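Local coordinates for protein 3-dehydroquinate dehydratase (Zymomonas mobilis subsp. mobilis, PDB 6SMF) that probably catalyses the trans-dehydration of 3-dehydroquinate to 3-dehydroshikimate through an enolate intermediate, the third step of the seven-step route to chorismate, at residues 70-81 with 98-108; 86-97 with 117-127. All coordinates share one frame; numbering follows the deposited sequence.

Contact 1. Residues 70-81 with 98-108. With FLC (citrate anion), chain E.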
loop_
_atom_site.group_PDB
_atom_site.type_symbol
_atom_site.label_atom_id
_atom_site.label_comp_id
_atom_site.label_asym_id
_atom_site.label_seq_id
_atom_site.Cartn_x
_atom_site.Cartn_y
_atom_site.Cartn_z
ATOM N N ALA A 70 -12.268 25.466 26.658
ATOM C CA ALA A 70 -13.195 24.631 27.446
ATOM C C ALA A 70 -12.446 24.066 28.653
ATOM O O ALA A 70 -13.032 24.051 29.738
ATOM C CB ALA A 70 -13.806 23.536 26.641
ATOM N N GLN A 71 -11.188 23.657 28.516
ATOM C CA GLN A 71 -10.492 23.116 29.715
ATOM C C GLN A 71 -10.251 24.229 30.741
ATOM O O GLN A 71 -10.365 23.936 31.946
ATOM C CB GLN A 71 -9.175 22.414 29.400
ATOM C CG GLN A 71 -8.866 21.349 30.443
ATOM C CD GLN A 71 -7.399 21.020 30.445
ATOM O OE1 GLN A 71 -6.575 21.855 30.058
ATOM N NE2 GLN A 71 -7.062 19.812 30.880
ATOM N N ALA A 72 -9.950 25.449 30.283
ATOM C CA ALA A 72 -9.542 26.617 31.113
ATOM C C ALA A 72 -10.710 27.059 32.001
ATOM O O ALA A 72 -10.493 27.637 33.060
ATOM C CB ALA A 72 -9.108 27.746 30.213
ATOM N N VAL A 73 -11.918 26.758 31.548
ATOM C CA VAL A 73 -13.225 27.252 32.064
ATOM C C VAL A 73 -13.887 26.101 32.836
ATOM O O VAL A 73 -15.031 26.260 33.291
ATOM C CB VAL A 73 -14.001 27.763 30.832
ATOM C CG1 VAL A 73 -15.465 27.349 30.797
ATOM C CG2 VAL A 73 -13.810 29.271 30.658
ATOM N N LYS A 74 -13.161 24.981 32.972
ATOM C CA LYS A 74 -13.586 23.709 33.620
ATOM C C LYS A 74 -14.959 23.268 33.102
ATOM O O LYS A 74 -15.765 22.751 33.907
ATOM C CB LYS A 74 -13.582 23.880 35.133
ATOM C CG LYS A 74 -12.332 24.556 35.682
ATOM C CD LYS A 74 -11.325 23.644 36.347
ATOM C CE LYS A 74 -10.883 24.277 37.647
ATOM N NZ LYS A 74 -10.181 23.303 38.508
ATOM N N ALA A 75 -15.213 23.434 31.802
ATOM C CA ALA A 75 -16.436 22.922 31.134
ATOM C C ALA A 75 -16.600 21.433 31.447
ATOM O O ALA A 75 -15.577 20.723 31.648
ATOM C CB ALA A 75 -16.371 23.154 29.647
ATOM N N LYS A 76 -17.847 20.976 31.474
ATOM C CA LYS A 76 -18.197 19.586 31.853
ATOM C C LYS A 76 -17.899 18.641 30.684
ATOM O O LYS A 76 -17.547 17.473 30.959
ATOM C CB LYS A 76 -19.677 19.452 32.193
ATOM C CG LYS A 76 -20.018 18.074 32.729
ATOM C CD LYS A 76 -21.434 17.899 33.122
ATOM C CE LYS A 76 -21.615 17.131 34.424
ATOM N NZ LYS A 76 -21.475 15.678 34.200
ATOM N N ALA A 77 -18.106 19.123 29.453
ATOM C CA ALA A 77 -17.963 18.327 28.200
ATOM C C ALA A 77 -17.820 19.227 26.965
ATOM O O ALA A 77 -18.123 20.436 27.046
ATOM C CB ALA A 77 -19.141 17.408 28.042
ATOM N N VAL A 78 -17.291 18.664 25.879
ATOM C CA VAL A 78 -17.304 19.268 24.513
ATOM C C VAL A 78 -17.995 18.288 23.570
ATOM O O VAL A 78 -17.667 17.091 23.555
ATOM C CB VAL A 78 -15.907 19.604 23.982
ATOM C CG1 VAL A 78 -15.960 20.155 22.565
ATOM C CG2 VAL A 78 -15.197 20.573 24.899
ATOM N N ILE A 79 -18.958 18.799 22.831
ATOM C CA ILE A 79 -19.570 18.081 21.695
ATOM C C ILE A 79 -18.905 18.701 20.478
ATOM O O ILE A 79 -18.955 19.935 20.369
ATOM C CB ILE A 79 -21.087 18.259 21.717
ATOM C CG1 ILE A 79 -21.729 17.598 22.949
ATOM C CG2 ILE A 79 -21.685 17.771 20.423
ATOM C CD1 ILE A 79 -23.182 18.063 23.241
ATOM N N LEU A 80 -18.221 17.889 19.672
ATOM C CA LEU A 80 -17.356 18.384 18.576
ATOM C C LEU A 80 -17.763 17.719 17.269
ATOM O O LEU A 80 -17.737 16.493 17.190
ATOM C CB LEU A 80 -15.889 18.078 18.896
ATOM C CG LEU A 80 -14.905 18.471 17.803
ATOM C CD1 LEU A 80 -15.009 19.971 17.494
ATOM C CD2 LEU A 80 -13.488 18.071 18.214
ATOM N N ASN A 81 -18.177 18.537 16.314
ATOM C CA ASN A 81 -18.352 18.173 14.893
ATOM C C ASN A 81 -17.293 18.959 14.120
ATOM O O ASN A 81 -17.541 20.107 13.782
ATOM C CB ASN A 81 -19.785 18.455 14.441
ATOM C CG ASN A 81 -19.989 17.904 13.062
ATOM O OD1 ASN A 81 -18.996 17.624 12.408
ATOM N ND2 ASN A 81 -21.230 17.748 12.624
ATOM N N ALA A 98 -4.816 16.184 25.040
ATOM C CA ALA A 98 -4.073 17.033 26.020
ATOM C C ALA A 98 -5.028 17.520 27.115
ATOM O O ALA A 98 -4.601 17.568 28.255
ATOM C CB ALA A 98 -3.439 18.208 25.334
ATOM N N ILE A 99 -6.272 17.844 26.761
ATOM C CA ILE A 99 -7.296 18.367 27.720
ATOM C C ILE A 99 -7.957 17.198 28.450
ATOM O O ILE A 99 -7.979 16.101 27.900
ATOM C CB ILE A 99 -8.333 19.258 27.023
ATOM C CG1 ILE A 99 -9.313 18.447 26.164
ATOM C CG2 ILE A 99 -7.615 20.341 26.251
ATOM C CD1 ILE A 99 -10.417 19.264 25.531
ATOM N N THR A 100 -8.443 17.453 29.661
ATOM C CA THR A 100 -9.095 16.468 30.564
ATOM C C THR A 100 -10.612 16.448 30.391
ATOM O O THR A 100 -11.235 15.530 30.907
ATOM C CB THR A 100 -8.919 16.819 32.041
ATOM O OG1 THR A 100 -7.608 17.355 32.204
ATOM C CG2 THR A 100 -9.144 15.595 32.902
ATOM N N VAL A 101 -11.181 17.485 29.786
ATOM C CA VAL A 101 -12.634 17.580 29.473
ATOM C C VAL A 101 -12.970 16.480 28.471
ATOM O O VAL A 101 -12.387 16.464 27.388
ATOM C CB VAL A 101 -12.981 18.957 28.881
ATOM C CG1 VAL A 101 -14.461 19.068 28.534
ATOM C CG2 VAL A 101 -12.543 20.080 29.801
ATOM N N PRO A 102 -13.961 15.599 28.750
ATOM C CA PRO A 102 -14.420 14.630 27.761
ATOM C C PRO A 102 -14.954 15.293 26.483
ATOM O O PRO A 102 -15.621 16.299 26.570
ATOM C CB PRO A 102 -15.557 13.845 28.407
ATOM C CG PRO A 102 -15.653 14.343 29.857
ATOM C CD PRO A 102 -14.750 15.553 29.990
ATOM N N VAL A 103 -14.626 14.698 25.336
ATOM C CA VAL A 103 -15.100 15.122 23.995
ATOM C C VAL A 103 -15.977 14.008 23.404
ATOM O O VAL A 103 -15.578 12.819 23.416
ATOM C CB VAL A 103 -13.921 15.466 23.083
ATOM C CG1 VAL A 103 -14.399 15.919 21.706
ATOM C CG2 VAL A 103 -13.023 16.500 23.717
ATOM N N ILE A 104 -17.161 14.394 22.948
ATOM C CA ILE A 104 -18.071 13.534 22.146
ATOM C C ILE A 104 -18.027 13.990 20.681
ATOM O O ILE A 104 -18.316 15.194 20.395
ATOM C CB ILE A 104 -19.481 13.598 22.721
ATOM C CG1 ILE A 104 -19.490 13.083 24.151
ATOM C CG2 ILE A 104 -20.437 12.825 21.833
ATOM C CD1 ILE A 104 -20.754 13.438 24.882
ATOM N N GLU A 105 -17.647 13.074 19.794
ATOM C CA GLU A 105 -17.654 13.317 18.337
ATOM C C GLU A 105 -19.105 13.261 17.876
ATOM O O GLU A 105 -19.803 12.322 18.261
ATOM C CB GLU A 105 -16.838 12.256 17.611
ATOM C CG GLU A 105 -16.569 12.583 16.164
ATOM C CD GLU A 105 -15.780 11.506 15.420
ATOM O OE1 GLU A 105 -15.509 10.377 16.012
ATOM O OE2 GLU A 105 -15.430 11.795 14.234
ATOM N N VAL A 106 -19.510 14.223 17.049
ATOM C CA VAL A 106 -20.848 14.268 16.411
ATOM C C VAL A 106 -20.709 14.476 14.899
ATOM O O VAL A 106 -19.889 15.285 14.475
ATOM C CB VAL A 106 -21.696 15.351 17.086
ATOM C CG1 VAL A 106 -22.793 15.829 16.185
ATOM C CG2 VAL A 106 -22.271 14.810 18.369
ATOM N N HIS A 107 -21.500 13.726 14.134
ATOM C CA HIS A 107 -21.753 13.949 12.697
ATOM C C HIS A 107 -23.262 13.844 12.451
ATOM O O HIS A 107 -23.908 12.917 12.972
ATOM C CB HIS A 107 -20.983 12.965 11.790
ATOM C CG HIS A 107 -19.537 12.882 12.136
ATOM N ND1 HIS A 107 -18.655 13.896 11.855
ATOM C CD2 HIS A 107 -18.833 11.914 12.768
ATOM C CE1 HIS A 107 -17.462 13.530 12.245
ATOM N NE2 HIS A 107 -17.554 12.314 12.827
ATOM N N LEU A 108 -23.771 14.765 11.641
ATOM C CA LEU A 108 -25.125 14.709 11.078
ATOM C C LEU A 108 -25.271 13.445 10.241
ATOM O O LEU A 108 -26.263 12.729 10.414
ATOM C CB LEU A 108 -25.326 15.954 10.216
ATOM C CG LEU A 108 -25.271 17.306 10.928
ATOM C CD1 LEU A 108 -25.057 18.408 9.891
ATOM C CD2 LEU A 108 -26.557 17.544 11.727
HETATM C CAC FLC E . -17.929 14.565 7.835
HETATM C CA FLC E . -19.447 14.624 8.076
HETATM C CB FLC E . -19.939 15.890 8.802
HETATM C CBC FLC E . -21.426 15.832 9.147
HETATM C CG FLC E . -19.731 17.160 7.958
HETATM C CGC FLC E . -20.880 17.661 7.085
HETATM O OA1 FLC E . -17.394 15.537 7.204
HETATM O OA2 FLC E . -17.274 13.573 8.285
HETATM O OB1 FLC E . -21.788 16.520 10.015
HETATM O OB2 FLC E . -22.100 15.096 8.592
HETATM O OG1 FLC E . -21.057 18.927 7.009
HETATM O OG2 FLC E . -21.491 16.845 6.369
HETATM O OHB FLC E . -19.173 15.948 10.002
#

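Contact 2. Residues 86-97 with 117-127. With FLC (citrate anion), chain E.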
loop_
_atom_site.group_PDB
_atom_site.type_symbol
_atom_site.label_atom_id
_atom_site.label_comp_id
_atom_site.label_asym_id
_atom_site.label_seq_id
_atom_site.Cartn_x
_atom_site.Cartn_y
_atom_site.Cartn_z
ATOM N N THR A 86 -12.119 16.590 10.760
ATOM C CA THR A 86 -12.184 15.252 11.420
ATOM C C THR A 86 -11.214 14.285 10.725
ATOM O O THR A 86 -10.613 13.460 11.411
ATOM C CB THR A 86 -13.549 14.555 11.308
ATOM O OG1 THR A 86 -14.701 15.354 11.696
ATOM C CG2 THR A 86 -13.460 13.263 12.105
ATOM N N HIS A 87 -11.046 14.411 9.409
ATOM C CA HIS A 87 -10.303 13.467 8.551
ATOM C C HIS A 87 -8.862 13.932 8.326
ATOM O O HIS A 87 -8.076 13.100 7.858
ATOM C CB HIS A 87 -11.058 13.222 7.238
ATOM C CG HIS A 87 -12.527 13.079 7.441
ATOM N ND1 HIS A 87 -13.075 12.134 8.322
ATOM C CD2 HIS A 87 -13.552 13.813 6.964
ATOM C CE1 HIS A 87 -14.378 12.290 8.378
ATOM N NE2 HIS A 87 -14.708 13.324 7.550
ATOM N N THR A 88 -8.468 15.137 8.747
ATOM C CA THR A 88 -7.112 15.679 8.455
ATOM C C THR A 88 -6.371 16.090 9.739
ATOM O O THR A 88 -5.131 16.164 9.695
ATOM C CB THR A 88 -7.224 16.842 7.449
ATOM O OG1 THR A 88 -8.000 17.877 7.998
ATOM C CG2 THR A 88 -7.960 16.487 6.170
ATOM N N SER A 89 -7.053 16.399 10.840
ATOM C CA SER A 89 -6.424 17.194 11.932
ATOM C C SER A 89 -5.786 16.314 13.019
ATOM O O SER A 89 -6.446 15.967 13.980
ATOM C CB SER A 89 -7.348 18.203 12.527
ATOM O OG SER A 89 -6.567 19.056 13.362
ATOM N N VAL A 90 -4.494 16.058 12.883
ATOM C CA VAL A 90 -3.646 15.552 13.981
ATOM C C VAL A 90 -3.673 16.574 15.116
ATOM O O VAL A 90 -3.682 16.152 16.298
ATOM C CB VAL A 90 -2.216 15.281 13.515
ATOM C CG1 VAL A 90 -1.343 14.835 14.672
ATOM C CG2 VAL A 90 -2.189 14.220 12.412
ATOM N N ALA A 91 -3.771 17.863 14.799
ATOM C CA ALA A 91 -3.668 18.909 15.841
ATOM C C ALA A 91 -4.922 18.858 16.716
ATOM O O ALA A 91 -4.751 19.053 17.961
ATOM C CB ALA A 91 -3.456 20.259 15.208
ATOM N N ILE A 92 -6.112 18.593 16.127
ATOM C CA ILE A 92 -7.353 18.443 16.939
ATOM C C ILE A 92 -7.273 17.164 17.777
ATOM O O ILE A 92 -7.729 17.169 18.917
ATOM C CB ILE A 92 -8.607 18.520 16.073
ATOM C CG1 ILE A 92 -8.875 19.974 15.681
ATOM C CG2 ILE A 92 -9.829 17.928 16.757
ATOM C CD1 ILE A 92 -9.792 20.081 14.477
ATOM N N TYR A 93 -6.674 16.103 17.229
ATOM C CA TYR A 93 -6.500 14.814 17.940
ATOM C C TYR A 93 -5.677 15.108 19.203
ATOM O O TYR A 93 -6.049 14.654 20.286
ATOM C CB TYR A 93 -5.893 13.771 16.996
ATOM C CG TYR A 93 -5.216 12.612 17.670
ATOM C CD1 TYR A 93 -5.892 11.455 17.990
ATOM C CD2 TYR A 93 -3.872 12.673 17.982
ATOM C CE1 TYR A 93 -5.257 10.387 18.625
ATOM C CE2 TYR A 93 -3.227 11.630 18.601
ATOM C CZ TYR A 93 -3.902 10.478 18.931
ATOM O OH TYR A 93 -3.116 9.544 19.571
ATOM N N ASP A 94 -4.597 15.874 19.063
ATOM C CA ASP A 94 -3.659 16.163 20.178
ATOM C C ASP A 94 -4.350 17.071 21.207
ATOM O O ASP A 94 -4.156 16.813 22.435
ATOM C CB ASP A 94 -2.373 16.777 19.638
ATOM C CG ASP A 94 -1.346 15.735 19.283
ATOM O OD1 ASP A 94 -1.457 14.591 19.800
ATOM O OD2 ASP A 94 -0.396 16.091 18.586
ATOM N N ALA A 95 -5.119 18.066 20.742
ATOM C CA ALA A 95 -5.893 18.967 21.629
ATOM C C ALA A 95 -6.826 18.143 22.522
ATOM O O ALA A 95 -6.741 18.281 23.737
ATOM C CB ALA A 95 -6.660 19.974 20.824
ATOM N N ILE A 96 -7.615 17.249 21.945
ATOM C CA ILE A 96 -8.545 16.359 22.699
ATOM C C ILE A 96 -7.751 15.535 23.710
ATOM O O ILE A 96 -8.106 15.531 24.898
ATOM C CB ILE A 96 -9.338 15.471 21.754
ATOM C CG1 ILE A 96 -10.227 16.300 20.846
ATOM C CG2 ILE A 96 -10.130 14.455 22.538
ATOM C CD1 ILE A 96 -10.607 15.558 19.582
ATOM N N ARG A 97 -6.662 14.923 23.273
ATOM C CA ARG A 97 -5.853 14.102 24.191
ATOM C C ARG A 97 -5.204 14.934 25.308
ATOM O O ARG A 97 -5.089 14.395 26.439
ATOM C CB ARG A 97 -4.877 13.288 23.369
ATOM C CG ARG A 97 -5.583 12.069 22.802
ATOM C CD ARG A 97 -4.644 11.063 22.199
ATOM N NE ARG A 97 -4.159 10.069 23.162
ATOM C CZ ARG A 97 -2.877 9.799 23.393
ATOM N NH1 ARG A 97 -1.931 10.456 22.744
ATOM N NH2 ARG A 97 -2.538 8.929 24.328
ATOM N N PHE A 117 -12.198 8.488 2.209
ATOM C CA PHE A 117 -11.361 9.433 2.971
ATOM C C PHE A 117 -12.112 9.886 4.221
ATOM O O PHE A 117 -11.463 10.415 5.087
ATOM C CB PHE A 117 -10.841 10.629 2.182
ATOM C CG PHE A 117 -11.850 11.633 1.683
ATOM C CD1 PHE A 117 -12.365 12.601 2.523
ATOM C CD2 PHE A 117 -12.284 11.600 0.377
ATOM C CE1 PHE A 117 -13.362 13.453 2.086
ATOM C CE2 PHE A 117 -13.243 12.481 -0.068
ATOM C CZ PHE A 117 -13.759 13.426 0.780
ATOM N N ARG A 118 -13.422 9.759 4.318
ATOM C CA ARG A 118 -14.141 10.176 5.558
ATOM C C ARG A 118 -14.191 9.040 6.587
ATOM O O ARG A 118 -14.680 9.285 7.655
ATOM C CB ARG A 118 -15.575 10.586 5.241
ATOM C CG ARG A 118 -15.689 11.745 4.267
ATOM C CD ARG A 118 -17.083 12.366 4.359
ATOM N NE ARG A 118 -17.251 13.139 3.135
ATOM C CZ ARG A 118 -16.965 14.434 3.009
ATOM N NH1 ARG A 118 -16.588 15.159 4.059
ATOM N NH2 ARG A 118 -17.052 14.977 1.811
ATOM N N HIS A 119 -13.718 7.825 6.252
ATOM C CA HIS A 119 -13.628 6.698 7.210
ATOM C C HIS A 119 -12.613 7.021 8.307
ATOM O O HIS A 119 -12.777 6.537 9.413
ATOM C CB HIS A 119 -13.326 5.425 6.474
ATOM C CG HIS A 119 -14.423 5.034 5.551
ATOM N ND1 HIS A 119 -14.376 3.872 4.806
ATOM C CD2 HIS A 119 -15.567 5.677 5.214
ATOM C CE1 HIS A 119 -15.461 3.816 4.069
ATOM N NE2 HIS A 119 -16.222 4.895 4.322
ATOM N N LYS A 120 -11.632 7.877 8.032
ATOM C CA LYS A 120 -10.592 8.237 9.009
ATOM C C LYS A 120 -11.134 9.316 9.941
ATOM O O LYS A 120 -11.584 10.353 9.461
ATOM C CB LYS A 120 -9.372 8.718 8.239
ATOM C CG LYS A 120 -8.241 9.252 9.098
ATOM C CD LYS A 120 -7.534 8.131 9.815
ATOM C CE LYS A 120 -6.264 8.602 10.532
ATOM N NZ LYS A 120 -5.602 7.465 11.234
ATOM N N SER A 121 -11.063 9.099 11.240
ATOM C CA SER A 121 -11.490 10.124 12.208
ATOM C C SER A 121 -10.401 10.375 13.268
ATOM O O SER A 121 -10.292 9.604 14.239
ATOM C CB SER A 121 -12.785 9.747 12.807
ATOM O OG SER A 121 -13.139 10.758 13.708
ATOM N N TYR A 122 -9.600 11.417 13.081
ATOM C CA TYR A 122 -8.608 11.840 14.097
ATOM C C TYR A 122 -9.384 12.215 15.370
ATOM O O TYR A 122 -8.965 11.845 16.458
ATOM C CB TYR A 122 -7.718 12.951 13.574
ATOM C CG TYR A 122 -6.599 12.483 12.687
ATOM C CD1 TYR A 122 -5.568 11.698 13.162
ATOM C CD2 TYR A 122 -6.586 12.809 11.335
ATOM C CE1 TYR A 122 -4.507 11.309 12.347
ATOM C CE2 TYR A 122 -5.577 12.372 10.502
ATOM C CZ TYR A 122 -4.527 11.639 11.003
ATOM O OH TYR A 122 -3.510 11.290 10.150
ATOM N N VAL A 123 -10.563 12.799 15.256
ATOM C CA VAL A 123 -11.378 13.098 16.476
ATOM C C VAL A 123 -11.745 11.806 17.200
ATOM O O VAL A 123 -11.481 11.702 18.429
ATOM C CB VAL A 123 -12.638 13.874 16.121
ATOM C CG1 VAL A 123 -13.552 13.954 17.315
ATOM C CG2 VAL A 123 -12.296 15.255 15.588
ATOM N N GLY A 124 -12.323 10.865 16.465
ATOM C CA GLY A 124 -12.758 9.566 17.005
ATOM C C GLY A 124 -11.626 8.804 17.668
ATOM O O GLY A 124 -11.895 8.040 18.598
ATOM N N GLU A 125 -10.400 8.964 17.180
ATOM C CA GLU A 125 -9.237 8.245 17.749
ATOM C C GLU A 125 -8.900 8.799 19.147
ATOM O O GLU A 125 -8.223 8.109 19.881
ATOM C CB GLU A 125 -8.046 8.365 16.802
ATOM C CG GLU A 125 -8.218 7.487 15.593
ATOM C CD GLU A 125 -7.098 7.524 14.585
ATOM O OE1 GLU A 125 -5.913 7.645 15.015
ATOM O OE2 GLU A 125 -7.417 7.405 13.383
ATOM N N ALA A 126 -9.364 9.998 19.495
ATOM C CA ALA A 126 -8.970 10.696 20.743
ATOM C C ALA A 126 -10.166 10.912 21.676
ATOM O O ALA A 126 -9.937 11.093 22.870
ATOM C CB ALA A 126 -8.361 12.002 20.393
ATOM N N ALA A 127 -11.385 10.870 21.134
ATOM C CA ALA A 127 -12.612 11.214 21.849
ATOM C C ALA A 127 -13.062 10.049 22.716
ATOM O O ALA A 127 -12.562 8.936 22.581
ATOM C CB ALA A 127 -13.683 11.605 20.872
HETATM C CAC FLC E . -17.929 14.565 7.835
HETATM C CA FLC E . -19.447 14.624 8.076
HETATM C CB FLC E . -19.939 15.890 8.802
HETATM C CBC FLC E . -21.426 15.832 9.147
HETATM C CG FLC E . -19.731 17.160 7.958
HETATM C CGC FLC E . -20.880 17.661 7.085
HETATM O OA1 FLC E . -17.394 15.537 7.204
HETATM O OA2 FLC E . -17.274 13.573 8.285
HETATM O OB1 FLC E . -21.788 16.520 10.015
HETATM O OB2 FLC E . -22.100 15.096 8.592
HETATM O OG1 FLC E . -21.057 18.927 7.009
HETATM O OG2 FLC E . -21.491 16.845 6.369
HETATM O OHB FLC E . -19.173 15.948 10.002
#

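Contact 1. Residues 70-81 with 98-108
Val78 and Leu80 join strand 77-81 to strand 103-107 through a ladder of parallel backbone hydrogen bonds. Val78 N donates to Pro102 O at 3.0 Å, and Val78 O accepts from Ile104 N. Leu80 N then reaches Ile104 O, and Leu80 O takes Val106 N at 2.9 Å. The strand segments are twisted 31° apart.

Apolar packing occupies both faces. On the one shared with helix 90-98, Leu80 CB sits 3.8 Å from Val103 CG1. On the other, which packs against helix 136-147, Ile79 CG2 touches Val106 CG2 at 3.7 Å. Before the strands, Val101 wedges its two methyls against the turn at residues 75-77: CG1, anti to the backbone N (chi1 179°), meets Ala77 CA at 3.6 Å, and CG2 rests against Gln71 CA and Ala75 O.

Polar groups gather at the C-terminal ends round a citrate, probably from the crystallisation liquor. Its hydroxyl OHB donates to Asn81 OD1 and accepts from His107 ND1 at 2.8 Å, while Asn81 ND2 and Leu108 N both donate to OB1. Ala83 N bonds to Asn81 OD1 and Tyr139 OH to ND2, which helps hold the amide's orientation. On the far side of the imidazole, His107 NE2 gives a 2.6 Å bond to Glu105 OE2, which helps fix the ring's rotation. His107 is the predicted proton donor, and Asn81 and Leu108 are predicted substrate binders. The two strands are those of a beta-alpha-beta crossover through helix 90-98, in the flavodoxin-like fold of type II dehydroquinases, and the predicted active site lies at their C-terminal ends.

Contact 2. Residues 86-97 with 117-127
His87 lies flat against Arg118 and is gripped through both ring nitrogens. ND1 donates to Lys120 O at 2.6 Å, almost straight (172°) and in the ring plane; NE2 donates to citrate OA2 at 2.7 Å with a more bent geometry. Arg118 CA makes a CH-pi contact over the centre of one face, 3.5 Å from the centroid, and Thr86 CB covers the opposite face nearer the rim. With its edge tied at two points and backed on both faces, the imidazole has little room to turn.

Tyr122 is sandwiched too. Val90 CG2 lies over one face, 4.0 Å from the ring centroid, and the aliphatic CE of Lys120 over the other. That lysine continues to a salt bridge with Glu125. Tyr122 CB packs on Ser89 O, and Tyr122 N donates to Thr86 O at 2.8 Å, joining the loop before helix 90-98 to the start of the short helix 122-126. Ser89 and Ser121 N-cap those helices.

Thr86 contributes its methyl: with OG1 beside the backbone N (chi1 -51°), CG2 is left anti to it and faces Ser121 and Val123, while OG1 bonds to Ala83 O. Farther along, the helix segments run nearly parallel, 19° apart, and Ala126 CB tucks in between Tyr93 CD1 at 3.5 Å and Ile96 CG2.

Arg118 NH1 reaches citrate OA1 only weakly; NE is paired with Glu115, and NH2 with Asp94 of a neighbouring subunit. His87 and Arg118 are predicted substrate binders. The chemistry is consistent with a site suited to an anion: it rests mainly on His87, whose ND1 is taken up by the Lys120 carbonyl while NE2 is turned to the ligand, with Arg118 probably adding a weaker, longer-range pull.

Overall arrangement
Contact 1 lies in the core of the central sheet, with its centre about 8 Å from that of the chain; contact 2 is only partly buried, about 12 Å out, and meets neighbouring subunits through more of its residues. The chain alternates between them: helix 90-98, packed in contact 2, is the crossover between the two strands of contact 1. Regular backbone bonding and aliphatic contacts dominate 70-81 with 98-108, whereas 86-97 with 117-127 relies on aromatic faces, helix caps and bonds from loops. They meet where Glu105 OE2 lies 2.6 Å from Ser121 OG, probably hydrogen-bonded. Each supplies a different side of the citrate site, contact 1 holding the hydroxyl and central carboxylate, contact 2 one terminal carboxylate.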